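Local coordinates for protein L-ribulose 3-epimerase (Mesorhizobium loti, PDB 3VYL) that catalyses the manganese-dependent epimerisation of ketoses at C3, converting L-ribulose with high efficiency and D-psicose or D-tagatose less well, at residues F182-N185 / I186-D190; T119-Q122 / W123-S126; S15-S18 / E19-R22. All blocks are in the same frame, centred on the assembly; numbering follows the deposited sequence.

Interaction 1: F182-N185 / I186-D190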
loop_
_atom_site.group_PDB
_atom_site.type_symbol
_atom_site.label_atom_id
_atom_site.label_comp_id
_atom_site.label_asym_id
_atom_site.label_seq_id
_atom_site.Cartn_x
_atom_site.Cartn_y
_atom_site.Cartn_z
ATOM N N PHE A 182 14.138 6.758 5.711
ATOM C CA PHE A 182 14.321 5.896 6.882
ATOM C C PHE A 182 13.833 6.557 8.188
ATOM O O PHE A 182 13.145 5.933 8.986
ATOM C CB PHE A 182 15.783 5.444 7.002
ATOM C CG PHE A 182 16.125 4.863 8.350
ATOM C CD1 PHE A 182 15.791 3.549 8.658
ATOM C CD2 PHE A 182 16.749 5.643 9.326
ATOM C CE1 PHE A 182 16.083 3.024 9.894
ATOM C CE2 PHE A 182 17.042 5.117 10.563
ATOM C CZ PHE A 182 16.710 3.806 10.846
ATOM N N HIS A 183 14.181 7.822 8.394
ATOM C CA HIS A 183 13.729 8.547 9.578
ATOM C C HIS A 183 12.272 8.944 9.515
ATOM O O HIS A 183 11.552 8.904 10.526
ATOM C CB HIS A 183 14.608 9.758 9.809
ATOM C CG HIS A 183 16.043 9.408 10.090
ATOM N ND1 HIS A 183 16.430 8.806 11.226
ATOM C CD2 HIS A 183 17.190 9.584 9.331
ATOM C CE1 HIS A 183 17.760 8.602 11.196
ATOM N NE2 HIS A 183 18.221 9.077 10.034
ATOM N N MET A 184 11.828 9.314 8.312
ATOM C CA MET A 184 10.462 9.768 8.077
ATOM C C MET A 184 9.453 8.671 8.366
ATOM O O MET A 184 8.410 8.925 8.976
ATOM C CB MET A 184 10.292 10.274 6.638
ATOM C CG MET A 184 10.846 11.675 6.408
ATOM S SD MET A 184 10.313 12.429 4.854
ATOM C CE MET A 184 11.306 11.511 3.683
ATOM N N ASN A 185 9.774 7.450 7.935
ATOM C CA ASN A 185 8.860 6.329 8.106
ATOM C C ASN A 185 8.603 6.014 9.581
ATOM O O ASN A 185 7.556 5.474 9.922
ATOM C CB ASN A 185 9.357 5.098 7.360
ATOM C CG ASN A 185 8.223 4.190 6.922
ATOM O OD1 ASN A 185 7.405 4.575 6.083
ATOM N ND2 ASN A 185 8.168 2.975 7.477
ATOM N N ILE A 186 9.541 6.372 10.452
ATOM C CA ILE A 186 9.355 6.170 11.877
ATOM C C ILE A 186 8.574 7.330 12.507
ATOM O O ILE A 186 7.721 7.118 13.376
ATOM C CB ILE A 186 10.698 5.977 12.617
ATOM C CG1 ILE A 186 11.419 4.717 12.131
ATOM C CG2 ILE A 186 10.485 5.905 14.125
ATOM C CD1 ILE A 186 12.760 4.494 12.794
ATOM N N GLU A 187 8.850 8.552 12.060
ATOM C CA GLU A 187 8.334 9.740 12.737
ATOM C C GLU A 187 7.116 10.406 12.087
ATOM O O GLU A 187 6.210 10.848 12.784
ATOM C CB GLU A 187 9.456 10.761 12.943
ATOM C CG GLU A 187 10.641 10.244 13.750
ATOM C CD GLU A 187 10.314 9.963 15.207
ATOM O OE1 GLU A 187 9.280 10.448 15.704
ATOM O OE2 GLU A 187 11.103 9.254 15.870
ATOM N N GLU A 188 7.088 10.482 10.765
ATOM C CA GLU A 188 6.012 11.199 10.079
ATOM C C GLU A 188 4.658 10.459 10.118
ATOM O O GLU A 188 4.596 9.229 10.253
ATOM C CB GLU A 188 6.400 11.554 8.636
ATOM C CG GLU A 188 7.754 12.234 8.458
ATOM C CD GLU A 188 7.793 13.700 8.885
ATOM O OE1 GLU A 188 6.725 14.287 9.184
ATOM O OE2 GLU A 188 8.913 14.276 8.914
ATOM N N ALA A 189 3.577 11.232 10.032
ATOM C CA ALA A 189 2.219 10.697 10.017
ATOM C C ALA A 189 2.026 10.009 8.687
ATOM O O ALA A 189 1.403 8.952 8.605
ATOM C CB ALA A 189 1.197 11.818 10.186
ATOM N N ASP A 190 2.563 10.634 7.645
ATOM C CA ASP A 190 2.538 10.077 6.316
ATOM C C ASP A 190 3.723 10.650 5.572
ATOM O O ASP A 190 3.883 11.874 5.497
ATOM C CB ASP A 190 1.231 10.424 5.611
ATOM C CG ASP A 190 1.072 9.698 4.291
ATOM O OD1 ASP A 190 0.566 8.546 4.282
ATOM O OD2 ASP A 190 1.453 10.284 3.258
#

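Interaction 2: T119-Q122 / W123-S126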
loop_
_atom_site.group_PDB
_atom_site.type_symbol
_atom_site.label_atom_id
_atom_site.label_comp_id
_atom_site.label_asym_id
_atom_site.label_seq_id
_atom_site.Cartn_x
_atom_site.Cartn_y
_atom_site.Cartn_z
ATOM N N THR A 119 14.018 21.014 25.440
ATOM C CA THR A 119 13.532 22.251 26.075
ATOM C C THR A 119 13.434 23.375 25.029
ATOM O O THR A 119 14.019 23.277 23.942
ATOM C CB THR A 119 14.470 22.712 27.225
ATOM O OG1 THR A 119 15.758 23.082 26.701
ATOM C CG2 THR A 119 14.651 21.623 28.286
ATOM N N ARG A 120 12.718 24.447 25.357
ATOM C CA ARG A 120 12.595 25.584 24.442
ATOM C C ARG A 120 13.900 26.370 24.316
ATOM O O ARG A 120 14.248 26.854 23.233
ATOM C CB ARG A 120 11.447 26.504 24.859
ATOM C CG ARG A 120 11.288 27.718 23.951
ATOM C CD ARG A 120 9.855 28.220 23.943
ATOM N NE ARG A 120 9.042 27.567 22.915
ATOM C CZ ARG A 120 7.747 27.313 23.050
ATOM N NH1 ARG A 120 7.075 26.718 22.069
ATOM N NH2 ARG A 120 7.123 27.635 24.180
ATOM N N ASP A 121 14.621 26.495 25.426
ATOM C CA ASP A 121 15.911 27.175 25.412
ATOM C C ASP A 121 16.897 26.448 24.513
ATOM O O ASP A 121 17.681 27.090 23.806
ATOM C CB ASP A 121 16.478 27.323 26.823
ATOM C CG ASP A 121 15.599 28.174 27.717
ATOM O OD1 ASP A 121 14.774 28.967 27.187
ATOM O OD2 ASP A 121 15.750 28.043 28.958
ATOM N N GLN A 122 16.850 25.115 24.536
ATOM C CA GLN A 122 17.661 24.300 23.624
ATOM C C GLN A 122 17.307 24.662 22.183
ATOM O O GLN A 122 18.193 24.935 21.368
ATOM C CB GLN A 122 17.419 22.808 23.879
ATOM C CG GLN A 122 18.248 21.852 23.026
ATOM C CD GLN A 122 17.628 20.471 22.939
ATOM O OE1 GLN A 122 16.595 20.205 23.552
ATOM N NE2 GLN A 122 18.246 19.592 22.162
ATOM N N TRP A 123 16.004 24.681 21.899
ATOM C CA TRP A 123 15.465 25.097 20.602
ATOM C C TRP A 123 16.002 26.439 20.167
ATOM O O TRP A 123 16.636 26.547 19.111
ATOM C CB TRP A 123 13.935 25.124 20.666
ATOM C CG TRP A 123 13.244 25.353 19.345
ATOM C CD1 TRP A 123 13.064 26.559 18.677
ATOM C CD2 TRP A 123 12.593 24.348 18.494
ATOM N NE1 TRP A 123 12.379 26.375 17.507
ATOM C CE2 TRP A 123 12.068 25.072 17.334
ATOM C CE3 TRP A 123 12.407 22.970 18.570
ATOM C CZ2 TRP A 123 11.378 24.427 16.315
ATOM C CZ3 TRP A 123 11.717 22.331 17.533
ATOM C CH2 TRP A 123 11.220 23.043 16.433
ATOM N N ASN A 124 15.769 27.468 20.990
ATOM C CA ASN A 124 16.182 28.841 20.667
ATOM C C ASN A 124 17.703 28.997 20.459
ATOM O O ASN A 124 18.133 29.675 19.518
ATOM C CB ASN A 124 15.641 29.848 21.703
ATOM C CG ASN A 124 14.109 29.834 21.818
ATOM O OD1 ASN A 124 13.378 29.614 20.837
ATOM N ND2 ASN A 124 13.618 30.076 23.030
ATOM N N ARG A 125 18.503 28.356 21.316
ATOM C CA ARG A 125 19.967 28.385 21.193
ATOM C C ARG A 125 20.423 27.892 19.824
ATOM O O ARG A 125 21.180 28.576 19.123
ATOM C CB ARG A 125 20.642 27.540 22.284
ATOM C CG ARG A 125 20.646 28.144 23.678
ATOM C CD ARG A 125 21.620 27.416 24.601
ATOM N NE ARG A 125 21.107 26.130 25.089
ATOM C CZ ARG A 125 20.335 25.970 26.163
ATOM N NH1 ARG A 125 19.956 27.007 26.881
ATOM N NH2 ARG A 125 19.928 24.761 26.510
ATOM N N SER A 126 19.950 26.702 19.458
ATOM C CA SER A 126 20.291 26.074 18.182
ATOM C C SER A 126 19.884 26.954 16.998
ATOM O O SER A 126 20.668 27.164 16.063
ATOM C CB SER A 126 19.638 24.690 18.077
ATOM O OG SER A 126 20.177 23.964 16.983
#

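Interaction 3: S15-S18 / E19-R22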
loop_
_atom_site.group_PDB
_atom_site.type_symbol
_atom_site.label_atom_id
_atom_site.label_comp_id
_atom_site.label_asym_id
_atom_site.label_seq_id
_atom_site.Cartn_x
_atom_site.Cartn_y
_atom_site.Cartn_z
ATOM N N SER A 15 39.776 7.339 5.007
ATOM C CA SER A 15 40.247 8.557 4.347
ATOM C C SER A 15 41.526 8.373 3.513
ATOM O O SER A 15 41.982 9.316 2.867
ATOM C CB SER A 15 40.478 9.660 5.382
ATOM O OG SER A 15 39.254 10.165 5.878
ATOM N N ALA A 16 42.111 7.177 3.525
ATOM C CA ALA A 16 43.279 6.908 2.680
ATOM C C ALA A 16 42.986 7.298 1.226
ATOM O O ALA A 16 41.888 7.043 0.728
ATOM C CB ALA A 16 43.680 5.445 2.778
ATOM N N GLN A 17 43.951 7.924 0.554
ATOM C CA GLN A 17 43.746 8.418 -0.821
ATOM C C GLN A 17 43.420 7.307 -1.829
ATOM O O GLN A 17 42.736 7.544 -2.823
ATOM C CB GLN A 17 44.950 9.251 -1.299
ATOM C CG GLN A 17 44.775 9.952 -2.656
ATOM C CD GLN A 17 43.782 11.126 -2.656
ATOM O OE1 GLN A 17 43.120 11.393 -3.668
ATOM N NE2 GLN A 17 43.687 11.838 -1.530
ATOM N N SER A 18 43.912 6.105 -1.562
ATOM C CA SER A 18 43.633 4.941 -2.394
ATOM C C SER A 18 42.188 4.451 -2.198
ATOM O O SER A 18 41.550 3.963 -3.135
ATOM C CB SER A 18 44.669 3.847 -2.096
ATOM O OG SER A 18 44.076 2.628 -1.673
ATOM N N GLU A 19 41.689 4.587 -0.968
ATOM C CA GLU A 19 40.306 4.255 -0.620
ATOM C C GLU A 19 39.304 5.312 -1.089
ATOM O O GLU A 19 38.215 4.966 -1.547
ATOM C CB GLU A 19 40.172 4.031 0.892
ATOM C CG GLU A 19 40.613 2.655 1.350
ATOM C CD GLU A 19 39.761 1.552 0.754
ATOM O OE1 GLU A 19 38.652 1.305 1.270
ATOM O OE2 GLU A 19 40.194 0.938 -0.238
ATOM N N LEU A 20 39.673 6.589 -0.961
ATOM C CA LEU A 20 38.884 7.706 -1.482
ATOM C C LEU A 20 38.756 7.626 -3.002
ATOM O O LEU A 20 37.725 7.977 -3.579
ATOM C CB LEU A 20 39.524 9.036 -1.090
ATOM C CG LEU A 20 39.421 9.519 0.365
ATOM C CD1 LEU A 20 40.157 10.843 0.528
ATOM C CD2 LEU A 20 37.979 9.661 0.841
ATOM N N GLU A 21 39.825 7.155 -3.628
ATOM C CA GLU A 21 39.894 6.912 -5.052
ATOM C C GLU A 21 38.904 5.812 -5.431
ATOM O O GLU A 21 38.115 5.963 -6.367
ATOM C CB GLU A 21 41.302 6.435 -5.386
ATOM C CG GLU A 21 42.053 7.308 -6.360
ATOM C CD GLU A 21 42.758 6.486 -7.421
ATOM O OE1 GLU A 21 44.004 6.568 -7.520
ATOM O OE2 GLU A 21 42.058 5.749 -8.155
ATOM N N ARG A 22 38.968 4.698 -4.703
ATOM C CA ARG A 22 38.056 3.572 -4.903
ATOM C C ARG A 22 36.583 3.978 -4.754
ATOM O O ARG A 22 35.754 3.642 -5.604
ATOM C CB ARG A 22 38.403 2.433 -3.945
ATOM C CG ARG A 22 39.200 1.328 -4.603
ATOM C CD ARG A 22 38.328 0.119 -4.884
ATOM N NE ARG A 22 38.549 -0.405 -6.232
ATOM C CZ ARG A 22 38.057 -1.553 -6.693
ATOM N NH1 ARG A 22 37.319 -2.340 -5.917
ATOM N NH2 ARG A 22 38.313 -1.919 -7.938
#

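Interaction 1: F182-N185 / I186-D190
Ile186, Met184 and Glu188 carry this local contact on the short helix 181-187, which follows strand 175-180 of the TIM barrel. Ile186 lies against the residue one turn earlier. Its CG1 is 3.8 Å from Phe182 O. Setting CG1 beside the backbone N (chi1 -63°) turns the branch back toward the start of the helix. CD1 then comes within 4.5 Å of Phe182 CZ, a loose apolar contact at an oblique approach to the ring. Met184 and Glu188 meet by their aliphatic parts, and the two chains run across each other at a slant. Glu188 CG is 3.7 Å from Met184 CB. The Glu188 chain bends at chi2, and its OE2 turns to a hydrogen bond with Ala160 N. Neighbouring flat groups also pack: Phe182 CD2 sits 3.6 Å above the centre of the His183 ring.

The metal site is close. Phe182 follows the manganese ligand Asp180 by two residues, and the His183 side chain is about 4 Å from the manganese at its nearest atoms. Asn185 and Ile186 also pack on their own counterparts in the second subunit, and Glu187 OE1 forms a salt bridge with Arg260 of that subunit. The buried helix therefore borders both the metal site and a subunit interface.

The backbone closes the helix in two steps. Glu187 N donates to His183 O at 3.1 Å. Glu188, the first residue to leave helical geometry, still donates from its N to Met184 O at 2.7 Å.

Interaction 2: T119-Q122 / W123-S126
The Arg125 guanidinium lies over the backbone one turn back. One of its faces covers Asp121 O, which sits 3.6 Å from the plane, over the centre. Gln122 N is on the same face, offset toward the rim. At one end of the group NH1 is 3.5 Å from Asp121 CB. The chain reaches this place because CG stands beside the backbone N and the chain then bends at chi3 (-77°). Arg125 NE is held by Ser74 O. An alanine here is likely to uncover the Asp121 carbonyl and leave Ser74 O without this donor. The amide of Asn124 lies against the aliphatic part of Arg120, with ND2 3.4 Å from Arg120 CG.

Thr119 and Gln122 form a capping box. Gln122 N donates to Thr119 OG1 at 3.2 Å, and Thr119 N donates back to Gln122 OE1 at 3.3 Å. The other end of that amide, Gln122 NE2, bonds to Asn155 OD1. The helix then runs on regular bonds, such as Asn124 N to Arg120 O at 2.8 Å.

Lys296 and Pro297, at the C-terminal end of the third subunit, pack on Trp123 and Arg120 respectively. The contact is the start of helix 120-139, in the beta-alpha-beta unit between strands 102-104 and 143-147. Trp123 faces helix 160-170, where its ring meets Phe166 edge-to-face and NE1 donates to Asp169 OD2.

Interaction 3: S15-S18 / E19-R22
Leu20 packs its branch alongside the backbone of Ser15 and Ala16. CD1 lies by Ser15 O, and CG lies by the carbonyl oxygens of both residues. CG stands opposite the carbonyl carbon of its own residue (chi1 -74°), which points the branch back toward Ser15. Beyond the two segments, Leu20 touches Val45.

The backbone hydrogen bonds start at Ala16, the N-cap residue, whose methyl group offers no side-chain cap. Leu20 N donates to Ala16 O at 2.8 Å. Glu19 N makes a weak bond to the same oxygen. Glu21 N to Gln17 O, at 3.0 Å, and Arg22 N to Ser18 O, at 3.1 Å, follow.

The carboxylates have partners outside the two segments. Glu19 OE1 bonds to Ser12 OG in the loop before the helix. Glu21 OE2 forms a salt bridge with Arg53 of helix 47-57. Within the contact it is the CB and CG atoms of Glu21 that lie near Gln17 O.

This is the N-terminal start of helix 17-30, the crossover helix that joins parallel strands 4-7 and 34-37 in the first beta-alpha-beta unit of the TIM barrel.

The three contacts lie at the ends of three separate helices in one eight-stranded TIM barrel, and none touches another. Interaction 1 is the one beside the metal site, formed by Glu147, Asp180, His206 and Glu241. Interaction 2 stands further off, its Ser126 side chain about 12 Å from that of Glu147, and interaction 3 lies away from the site. Interactions 1 and 2 have centres about 23 Å apart, with nearest atoms about 12 Å apart, and both meet the third subunit. Interaction 3 lies on the opposite side of the chain's centre from both, its centre about 34 Å from that of interaction 1 and about 39 Å from that of interaction 2. No other chain of the assembly touches it.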